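Local coordinates for putative oxidoreductase (Salmonella enterica subsp. enterica serovar Typhimurium, PDB 3NX4), which probably reduces acryloyl-CoA with NADPH, as an enoyl-reductase-type member of the medium-chain dehydrogenase/reductase family that is seen here with bound NADP, at residues 80-85 with 116-121; 92-97 with 102-107; 168-173 with 279-284. One frame throughout, in Å; residues are numbered along the deposited sequence.

Contact 1: residues 80-85 with 116-121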
loop_
_atom_site.group_PDB
_atom_site.type_symbol
_atom_site.label_atom_id
_atom_site.label_comp_id
_atom_site.label_asym_id
_atom_site.label_seq_id
_atom_site.Cartn_x
_atom_site.Cartn_y
_atom_site.Cartn_z
ATOM N N GLY A 80 -25.852 -21.205 -26.674
ATOM C CA GLY A 80 -26.134 -22.196 -25.649
ATOM C C GLY A 80 -25.151 -22.198 -24.485
ATOM O O GLY A 80 -25.388 -22.836 -23.462
ATOM N N GLN A 81 -24.046 -21.475 -24.634
ATOM C CA GLN A 81 -23.002 -21.457 -23.614
ATOM C C GLN A 81 -23.413 -20.631 -22.390
ATOM O O GLN A 81 -23.962 -19.543 -22.541
ATOM C CB GLN A 81 -21.706 -20.896 -24.213
ATOM C CG GLN A 81 -20.503 -21.050 -23.320
ATOM C CD GLN A 81 -19.211 -20.587 -23.974
ATOM O OE1 GLN A 81 -19.142 -20.406 -25.187
ATOM N NE2 GLN A 81 -18.177 -20.400 -23.163
ATOM N N GLU A 82 -23.150 -21.154 -21.189
ATOM C CA GLU A 82 -23.353 -20.401 -19.949
ATOM C C GLU A 82 -22.179 -19.456 -19.673
ATOM O O GLU A 82 -21.019 -19.879 -19.687
ATOM C CB GLU A 82 -23.531 -21.352 -18.755
ATOM C CG GLU A 82 -24.755 -22.272 -18.837
ATOM C CD GLU A 82 -26.072 -21.526 -18.691
ATOM O OE1 GLU A 82 -26.222 -20.739 -17.728
ATOM O OE2 GLU A 82 -26.963 -21.730 -19.544
ATOM N N VAL A 83 -22.482 -18.184 -19.409
ATOM C CA VAL A 83 -21.444 -17.176 -19.164
ATOM C C VAL A 83 -21.808 -16.224 -18.029
ATOM O O VAL A 83 -22.965 -16.135 -17.613
ATOM C CB VAL A 83 -21.191 -16.310 -20.418
ATOM C CG1 VAL A 83 -20.678 -17.169 -21.571
ATOM C CG2 VAL A 83 -22.472 -15.570 -20.809
ATOM N N LEU A 84 -20.808 -15.508 -17.523
ATOM C CA LEU A 84 -21.067 -14.464 -16.545
ATOM C C LEU A 84 -20.270 -13.228 -16.919
ATOM O O LEU A 84 -19.335 -13.300 -17.705
ATOM C CB LEU A 84 -20.722 -14.937 -15.123
ATOM C CG LEU A 84 -19.259 -15.221 -14.760
ATOM C CD1 LEU A 84 -18.473 -13.923 -14.561
ATOM C CD2 LEU A 84 -19.213 -16.052 -13.474
ATOM N N LEU A 85 -20.652 -12.089 -16.366
ATOM C CA LEU A 85 -19.886 -10.872 -16.573
ATOM C C LEU A 85 -19.954 -10.009 -15.323
ATOM O O LEU A 85 -21.017 -9.845 -14.726
ATOM C CB LEU A 85 -20.406 -10.091 -17.786
ATOM C CG LEU A 85 -19.773 -8.729 -18.108
ATOM C CD1 LEU A 85 -19.862 -8.418 -19.620
ATOM C CD2 LEU A 85 -20.406 -7.610 -17.289
ATOM N N LEU A 116 -19.929 -24.000 -10.605
ATOM C CA LEU A 116 -20.649 -22.800 -10.180
ATOM C C LEU A 116 -21.948 -22.631 -10.960
ATOM O O LEU A 116 -21.925 -22.565 -12.189
ATOM C CB LEU A 116 -19.767 -21.562 -10.368
ATOM C CG LEU A 116 -20.262 -20.252 -9.755
ATOM C CD1 LEU A 116 -20.359 -20.379 -8.232
ATOM C CD2 LEU A 116 -19.342 -19.088 -10.138
ATOM N N SER A 117 -23.073 -22.551 -10.250
ATOM C CA SER A 117 -24.357 -22.328 -10.905
ATOM C C SER A 117 -24.462 -20.876 -11.347
ATOM O O SER A 117 -23.836 -20.000 -10.778
ATOM C CB SER A 117 -25.525 -22.684 -9.980
ATOM O OG SER A 117 -25.751 -21.656 -9.022
ATOM N N SER A 118 -25.257 -20.631 -12.375
ATOM C CA SER A 118 -25.500 -19.277 -12.854
ATOM C C SER A 118 -26.060 -18.400 -11.718
ATOM O O SER A 118 -25.658 -17.244 -11.551
ATOM C CB SER A 118 -26.472 -19.333 -14.048
ATOM O OG SER A 118 -26.690 -18.056 -14.614
ATOM N N ARG A 119 -26.972 -18.961 -10.922
ATOM C CA ARG A 119 -27.566 -18.227 -9.805
ATOM C C ARG A 119 -26.514 -17.866 -8.750
ATOM O O ARG A 119 -26.459 -16.733 -8.258
ATOM C CB ARG A 119 -28.727 -19.025 -9.174
ATOM C CG ARG A 119 -29.464 -18.279 -8.051
ATOM C CD ARG A 119 -30.605 -19.122 -7.469
ATOM N NE ARG A 119 -31.418 -18.359 -6.524
ATOM C CZ ARG A 119 -31.208 -18.310 -5.206
ATOM N NH1 ARG A 119 -30.214 -18.996 -4.659
ATOM N NH2 ARG A 119 -32.009 -17.588 -4.429
ATOM N N ASN A 120 -25.667 -18.827 -8.411
ATOM C CA ASN A 120 -24.619 -18.573 -7.425
ATOM C C ASN A 120 -23.552 -17.595 -7.896
ATOM O O ASN A 120 -22.965 -16.876 -7.084
ATOM C CB ASN A 120 -23.998 -19.876 -6.936
ATOM C CG ASN A 120 -24.919 -20.623 -5.980
ATOM O OD1 ASN A 120 -25.873 -20.048 -5.461
ATOM N ND2 ASN A 120 -24.641 -21.900 -5.747
ATOM N N ALA A 121 -23.316 -17.564 -9.207
ATOM C CA ALA A 121 -22.345 -16.651 -9.794
ATOM C C ALA A 121 -22.738 -15.212 -9.496
ATOM O O ALA A 121 -21.882 -14.343 -9.327
ATOM C CB ALA A 121 -22.243 -16.877 -11.317
HETATM O O HOH W 1 -24.572 -18.370 -16.634
HETATM O O HOH W 2 -28.219 -19.186 -16.858
#
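E82 and L84, two alternate residues of strand 82-86, face the first turn of helix 118-140, where S118 and A121 receive them. The approach to that turn begins at L116, whose end leans toward the strand while its side chain also packs on W279 and V283. S117 follows as the N-cap: its OG accepts the backbone N of N120 at 2.9 Å, with an N-H...O angle of 160°, and so ties down the start of the helix. S118 makes the polar half of the contact. Its CB lies 3.9 Å from E82 OE1, while its OG, turned anti to its own backbone N (chi1 -176°), is linked to the same carboxylate oxygen through two waters. One of them lies 2.7 Å from E82 OE1 and 2.9 Å from S118 OG; the other is within bonding distance of E82 OE1 and V83 O, but has more acceptors in range than protons, so not all of its links can hold at once. E82 OE2 bonds to T68 OG1, so both carboxylate oxygens are engaged and the group's rotation is restricted. A121, one turn on, supplies the apolar half: its CB meets L84 CD2 at 3.8 Å, methyl against methyl, within the protein interior. Helix 118-140 thus starts against the beta-sheet of the GroES-like catalytic domain, to which strand 82-86 belongs, with A66 and W36 of strands 64-72 and 30-39 touching S118, and W279 of helix 272-285 packed against L84.

Contact 2: residues 92-97 with 102-107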
loop_
_atom_site.group_PDB
_atom_site.type_symbol
_atom_site.label_atom_id
_atom_site.label_comp_id
_atom_site.label_asym_id
_atom_site.label_seq_id
_atom_site.Cartn_x
_atom_site.Cartn_y
_atom_site.Cartn_z
ATOM N N GLU A 92 -21.989 1.093 -16.417
ATOM C CA GLU A 92 -21.492 2.448 -16.172
ATOM C C GLU A 92 -21.421 3.298 -17.440
ATOM O O GLU A 92 -21.860 4.442 -17.462
ATOM C CB GLU A 92 -20.089 2.424 -15.574
ATOM C CG GLU A 92 -19.975 1.727 -14.243
ATOM C CD GLU A 92 -18.546 1.683 -13.750
ATOM O OE1 GLU A 92 -17.926 0.607 -13.826
ATOM O OE2 GLU A 92 -18.037 2.729 -13.307
ATOM N N ASN A 93 -20.882 2.706 -18.501
ATOM C CA ASN A 93 -20.793 3.348 -19.803
ATOM C C ASN A 93 -21.346 2.454 -20.908
ATOM O O ASN A 93 -21.374 2.836 -22.071
ATOM C CB ASN A 93 -19.367 3.799 -20.122
ATOM C CG ASN A 93 -18.356 2.684 -19.990
ATOM O OD1 ASN A 93 -18.586 1.564 -20.437
ATOM N ND2 ASN A 93 -17.222 2.990 -19.380
ATOM N N HIS A 94 -21.766 1.253 -20.540
ATOM C CA HIS A 94 -22.322 0.309 -21.495
ATOM C C HIS A 94 -23.592 -0.318 -20.929
ATOM O O HIS A 94 -23.596 -0.762 -19.788
ATOM C CB HIS A 94 -21.282 -0.768 -21.799
ATOM C CG HIS A 94 -21.672 -1.705 -22.897
ATOM N ND1 HIS A 94 -21.272 -1.527 -24.203
ATOM C CD2 HIS A 94 -22.409 -2.839 -22.880
ATOM C CE1 HIS A 94 -21.752 -2.508 -24.945
ATOM N NE2 HIS A 94 -22.445 -3.317 -24.166
ATOM N N TRP A 95 -24.660 -0.375 -21.717
ATOM C CA TRP A 95 -25.898 -0.984 -21.236
ATOM C C TRP A 95 -25.621 -2.333 -20.584
ATOM O O TRP A 95 -24.922 -3.178 -21.150
ATOM C CB TRP A 95 -26.919 -1.119 -22.364
ATOM C CG TRP A 95 -27.625 0.172 -22.669
ATOM C CD1 TRP A 95 -27.256 1.427 -22.272
ATOM C CD2 TRP A 95 -28.836 0.329 -23.420
ATOM N NE1 TRP A 95 -28.158 2.354 -22.737
ATOM C CE2 TRP A 95 -29.137 1.705 -23.443
ATOM C CE3 TRP A 95 -29.689 -0.560 -24.079
ATOM C CZ2 TRP A 95 -30.257 2.211 -24.097
ATOM C CZ3 TRP A 95 -30.800 -0.055 -24.726
ATOM C CH2 TRP A 95 -31.075 1.317 -24.728
ATOM N N GLY A 96 -26.182 -2.525 -19.395
ATOM C CA GLY A 96 -25.755 -3.599 -18.523
ATOM C C GLY A 96 -26.725 -4.721 -18.211
ATOM O O GLY A 96 -27.588 -5.080 -19.015
ATOM N N GLY A 97 -26.577 -5.265 -17.006
ATOM C CA GLY A 97 -27.117 -6.569 -16.686
ATOM C C GLY A 97 -28.524 -6.601 -16.141
ATOM O O GLY A 97 -29.125 -7.675 -16.046
ATOM N N ALA A 102 -28.446 -8.736 -22.954
ATOM C CA ALA A 102 -27.294 -7.844 -22.980
ATOM C C ALA A 102 -26.474 -8.171 -24.211
ATOM O O ALA A 102 -26.497 -9.306 -24.694
ATOM C CB ALA A 102 -26.443 -7.996 -21.708
ATOM N N ARG A 103 -25.774 -7.172 -24.734
ATOM C CA ARG A 103 -24.877 -7.381 -25.866
ATOM C C ARG A 103 -23.536 -6.745 -25.548
ATOM O O ARG A 103 -23.469 -5.554 -25.243
ATOM C CB ARG A 103 -25.464 -6.790 -27.149
ATOM C CG ARG A 103 -24.707 -7.221 -28.402
ATOM C CD ARG A 103 -25.307 -6.600 -29.683
ATOM N NE ARG A 103 -26.742 -6.810 -29.749
ATOM C CZ ARG A 103 -27.561 -6.130 -30.545
ATOM N NH1 ARG A 103 -27.079 -5.188 -31.344
ATOM N NH2 ARG A 103 -28.862 -6.387 -30.535
ATOM N N VAL A 104 -22.473 -7.544 -25.612
ATOM C CA VAL A 104 -21.173 -7.135 -25.100
ATOM C C VAL A 104 -20.029 -7.713 -25.912
ATOM O O VAL A 104 -20.226 -8.565 -26.778
ATOM C CB VAL A 104 -20.968 -7.602 -23.635
ATOM C CG1 VAL A 104 -22.000 -6.965 -22.716
ATOM C CG2 VAL A 104 -21.027 -9.127 -23.546
ATOM N N LYS A 105 -18.821 -7.246 -25.615
ATOM C CA LYS A 105 -17.626 -7.763 -26.261
ATOM C C LYS A 105 -17.262 -9.087 -25.624
ATOM O O LYS A 105 -17.352 -9.235 -24.412
ATOM C CB LYS A 105 -16.462 -6.806 -26.051
ATOM C CG LYS A 105 -16.656 -5.415 -26.608
ATOM C CD LYS A 105 -15.362 -4.628 -26.449
ATOM C CE LYS A 105 -15.521 -3.177 -26.875
ATOM N NZ LYS A 105 -14.282 -2.388 -26.601
ATOM N N GLY A 106 -16.813 -10.037 -26.434
ATOM C CA GLY A 106 -16.330 -11.298 -25.904
ATOM C C GLY A 106 -15.274 -11.147 -24.818
ATOM O O GLY A 106 -15.229 -11.949 -23.887
ATOM N N ASP A 107 -14.422 -10.128 -24.934
ATOM C CA ASP A 107 -13.358 -9.899 -23.955
ATOM C C ASP A 107 -13.871 -9.698 -22.515
ATOM O O ASP A 107 -13.129 -9.906 -21.559
ATOM C CB ASP A 107 -12.537 -8.668 -24.324
ATOM C CG ASP A 107 -11.524 -8.928 -25.422
ATOM O OD1 ASP A 107 -11.271 -10.105 -25.776
ATOM O OD2 ASP A 107 -10.966 -7.925 -25.908
HETATM O O HOH W 3 -26.272 -4.604 -23.427
#
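H94 and R103 are joined by the direct hydrogen bond of this contact, from the imidazole to a backbone carbonyl. H94 NE2 donates to R103 O over 2.7 Å, and the bond is nearly straight, with an N-H...O angle of 167°. The oxygen sits at the ring edge, only 3° out of the imidazole plane, and the donor in turn lies in the carbonyl plane, at a C=O...N angle of 158°. With CG anti to the backbone N, the histidine side chain extends across the gap to the strand and presents the proton on NE2. An edge-to-face pairing with the ring of W108 gives the imidazole a second partner.

A water makes the other polar link. It accepts from R103 N at 2.9 Å and lies 3.0 Å from W95 O, to which it donates, though more acceptors compete for its protons. The two backbone polar atoms of R103, which belong to successive peptide units, thus have different partners: O takes the imidazole N-H and N gives its hydrogen to the water. Strand 101-104 belongs to the GroES-like domain, where A102 and V104 pair with V32 and V30 of the antiparallel strand 30-39; the irregular segment 92-97 runs alongside, and G96 and G97 form backbone hydrogen bonds with I60 and G62.

Van der Waals contact is slight. V104 CG1 comes obliquely to the imidazole, 4.0 Å from H94 NE2, the two side chains crossing at about a right angle. The methyl of A102 faces the loop and rests 4.1 Å from G96 O, while V104 and A102 also touch F65.

Contact 3: residues 168-173 with 279-284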
loop_
_atom_site.group_PDB
_atom_site.type_symbol
_atom_site.label_atom_id
_atom_site.label_comp_id
_atom_site.label_asym_id
_atom_site.label_seq_id
_atom_site.Cartn_x
_atom_site.Cartn_y
_atom_site.Cartn_z
ATOM N N HIS A 168 -12.900 -17.105 6.910
ATOM C CA HIS A 168 -13.268 -18.156 7.844
ATOM C C HIS A 168 -12.938 -19.541 7.275
ATOM O O HIS A 168 -12.352 -20.383 7.952
ATOM C CB HIS A 168 -14.753 -18.083 8.176
ATOM C CG HIS A 168 -15.206 -19.169 9.095
ATOM N ND1 HIS A 168 -14.754 -19.278 10.394
ATOM C CD2 HIS A 168 -16.057 -20.205 8.903
ATOM C CE1 HIS A 168 -15.313 -20.332 10.963
ATOM N NE2 HIS A 168 -16.106 -20.911 10.080
ATOM N N LYS A 169 -13.322 -19.775 6.028
ATOM C CA LYS A 169 -13.059 -21.066 5.381
ATOM C C LYS A 169 -11.565 -21.336 5.301
ATOM O O LYS A 169 -11.122 -22.469 5.492
ATOM C CB LYS A 169 -13.650 -21.096 3.965
ATOM C CG LYS A 169 -13.585 -22.468 3.307
ATOM C CD LYS A 169 -12.267 -22.635 2.534
ATOM C CE LYS A 169 -12.266 -23.927 1.693
ATOM N NZ LYS A 169 -10.988 -24.071 0.932
ATOM N N LEU A 170 -10.796 -20.287 5.009
ATOM C CA LEU A 170 -9.361 -20.414 4.823
ATOM C C LEU A 170 -8.601 -20.562 6.138
ATOM O O LEU A 170 -7.388 -20.729 6.132
ATOM C CB LEU A 170 -8.808 -19.232 4.018
ATOM C CG LEU A 170 -9.311 -19.300 2.572
ATOM C CD1 LEU A 170 -9.181 -17.961 1.859
ATOM C CD2 LEU A 170 -8.625 -20.450 1.769
ATOM N N GLY A 171 -9.316 -20.500 7.259
ATOM C CA GLY A 171 -8.709 -20.752 8.557
ATOM C C GLY A 171 -8.279 -19.531 9.368
ATOM O O GLY A 171 -7.655 -19.685 10.418
ATOM N N TYR A 172 -8.624 -18.328 8.924
ATOM C CA TYR A 172 -8.232 -17.127 9.672
ATOM C C TYR A 172 -9.115 -16.858 10.898
ATOM O O TYR A 172 -10.288 -17.205 10.920
ATOM C CB TYR A 172 -8.281 -15.889 8.784
ATOM C CG TYR A 172 -7.254 -15.875 7.673
ATOM C CD1 TYR A 172 -7.499 -16.532 6.472
ATOM C CD2 TYR A 172 -6.043 -15.194 7.823
ATOM C CE1 TYR A 172 -6.554 -16.527 5.431
ATOM C CE2 TYR A 172 -5.090 -15.177 6.787
ATOM C CZ TYR A 172 -5.355 -15.845 5.595
ATOM O OH TYR A 172 -4.418 -15.839 4.558
ATOM N N GLN A 173 -8.566 -16.152 11.872
ATOM C CA GLN A 173 -9.367 -15.601 12.940
ATOM C C GLN A 173 -9.810 -14.265 12.351
ATOM O O GLN A 173 -8.983 -13.511 11.895
ATOM C CB GLN A 173 -8.528 -15.381 14.190
ATOM C CG GLN A 173 -8.174 -16.658 14.905
ATOM C CD GLN A 173 -9.388 -17.330 15.461
ATOM O OE1 GLN A 173 -10.212 -16.696 16.092
ATOM N NE2 GLN A 173 -9.508 -18.616 15.227
ATOM N N TRP A 279 -12.292 -16.404 -9.898
ATOM C CA TRP A 279 -13.507 -17.215 -10.030
ATOM C C TRP A 279 -13.251 -18.665 -9.626
ATOM O O TRP A 279 -14.016 -19.253 -8.876
ATOM C CB TRP A 279 -14.110 -17.116 -11.446
ATOM C CG TRP A 279 -14.838 -15.826 -11.642
ATOM C CD1 TRP A 279 -14.437 -14.767 -12.409
ATOM C CD2 TRP A 279 -16.065 -15.424 -11.007
ATOM N NE1 TRP A 279 -15.350 -13.743 -12.311
ATOM C CE2 TRP A 279 -16.355 -14.117 -11.452
ATOM C CE3 TRP A 279 -16.954 -16.050 -10.122
ATOM C CZ2 TRP A 279 -17.495 -13.424 -11.046
ATOM C CZ3 TRP A 279 -18.098 -15.354 -9.711
ATOM C CH2 TRP A 279 -18.353 -14.055 -10.174
ATOM N N ALA A 280 -12.154 -19.231 -10.110
ATOM C CA ALA A 280 -11.784 -20.581 -9.710
ATOM C C ALA A 280 -11.638 -20.701 -8.182
ATOM O O ALA A 280 -12.064 -21.692 -7.596
ATOM C CB ALA A 280 -10.500 -21.003 -10.411
ATOM N N ARG A 281 -11.042 -19.697 -7.540
ATOM C CA ARG A 281 -10.857 -19.733 -6.078
ATOM C C ARG A 281 -12.195 -19.633 -5.338
ATOM O O ARG A 281 -12.418 -20.316 -4.336
ATOM C CB ARG A 281 -9.913 -18.615 -5.598
ATOM C CG ARG A 281 -8.406 -18.854 -5.895
ATOM C CD ARG A 281 -7.778 -19.880 -4.958
ATOM N NE ARG A 281 -8.002 -19.575 -3.537
ATOM C CZ ARG A 281 -7.217 -18.793 -2.797
ATOM N NH1 ARG A 281 -6.143 -18.235 -3.336
ATOM N NH2 ARG A 281 -7.500 -18.576 -1.509
ATOM N N LEU A 282 -13.077 -18.770 -5.829
ATOM C CA LEU A 282 -14.414 -18.643 -5.258
ATOM C C LEU A 282 -15.161 -19.979 -5.263
ATOM O O LEU A 282 -15.744 -20.379 -4.258
ATOM C CB LEU A 282 -15.217 -17.579 -6.015
ATOM C CG LEU A 282 -14.842 -16.131 -5.660
ATOM C CD1 LEU A 282 -15.314 -15.204 -6.763
ATOM C CD2 LEU A 282 -15.436 -15.721 -4.300
ATOM N N VAL A 283 -15.139 -20.675 -6.390
ATOM C CA VAL A 283 -15.827 -21.953 -6.462
ATOM C C VAL A 283 -15.274 -22.884 -5.388
ATOM O O VAL A 283 -16.010 -23.634 -4.753
ATOM C CB VAL A 283 -15.697 -22.587 -7.857
ATOM C CG1 VAL A 283 -16.263 -23.997 -7.850
ATOM C CG2 VAL A 283 -16.412 -21.719 -8.883
ATOM N N LYS A 284 -13.970 -22.807 -5.168
ATOM C CA LYS A 284 -13.319 -23.675 -4.198
ATOM C C LYS A 284 -13.541 -23.236 -2.751
ATOM O O LYS A 284 -13.739 -24.074 -1.871
ATOM C CB LYS A 284 -11.817 -23.763 -4.499
ATOM C CG LYS A 284 -11.027 -24.615 -3.521
ATOM C CD LYS A 284 -9.548 -24.672 -3.897
ATOM C CE LYS A 284 -8.863 -23.308 -3.755
ATOM N NZ LYS A 284 -8.564 -22.921 -2.339
#
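L170 and R281 make the van der Waals part of this surface contact. Both methyls of L170 press on one guanidinium nitrogen, CD1 at 3.8 Å and CD2 at 3.9 Å from R281 NH2, with CD1 in the plane of the group and at its edge. The arginine chain bends at chi2 (-76°) and again at chi3, which brings the guanidinium over to the leucine.

Charged groups meet beside it. K169 NZ and K284 NZ lie 4.2 Å apart beside the carboxylate of D285, which takes K169 NZ on OD1 and R281 NE on OD2 and probably makes the close approach tolerable. The remaining guanidinium nitrogen, R281 NH1, forms a salt bridge with E139. The lysine stem also contributes, since K169 CE lies 3.9 Å from the backbone O of K284.

Backbone bonds shape the turn from which L170 and K169 project. G171 leaves the helix with a positive phi of 97° in a Schellman motif, and its N bonds to H168 O at 3.1 Å. Helix 118-140 touches both partners, L170 through V135 and R281 through M132. Strand 150-152, helix 158-169 and strand 174-178 form the first beta-alpha-beta crossover of the Rossmann fold, and the Schellman motif at G171 closes the helix; G158 and V159 at its opposite end bind NADP.

In the fold
Contacts 1 and 2 share the sheet of the GroES-like domain, contact 2 being nested in the chain loop that contact 1 closes; their centres are 16 Å apart, and L85 CD1 touches V104 CG1 at 4.0 Å. Contact 1 also meets contact 3, through W279 and V283: W279 CZ2 lies 3.7 Å from L84 CD1, and V283 CG2 3.7 Å from L116 CB. Helix 272-285 thus packs against the GroES-like sheet with W279 and faces the end of helix 158-169 of the nucleotide-binding domain with R281 and K284. Contacts 2 and 3 stay apart, about 10 Å between nearest atoms. None lines the cofactor pocket; the side chain of L84 is about 14 Å from bound NADP.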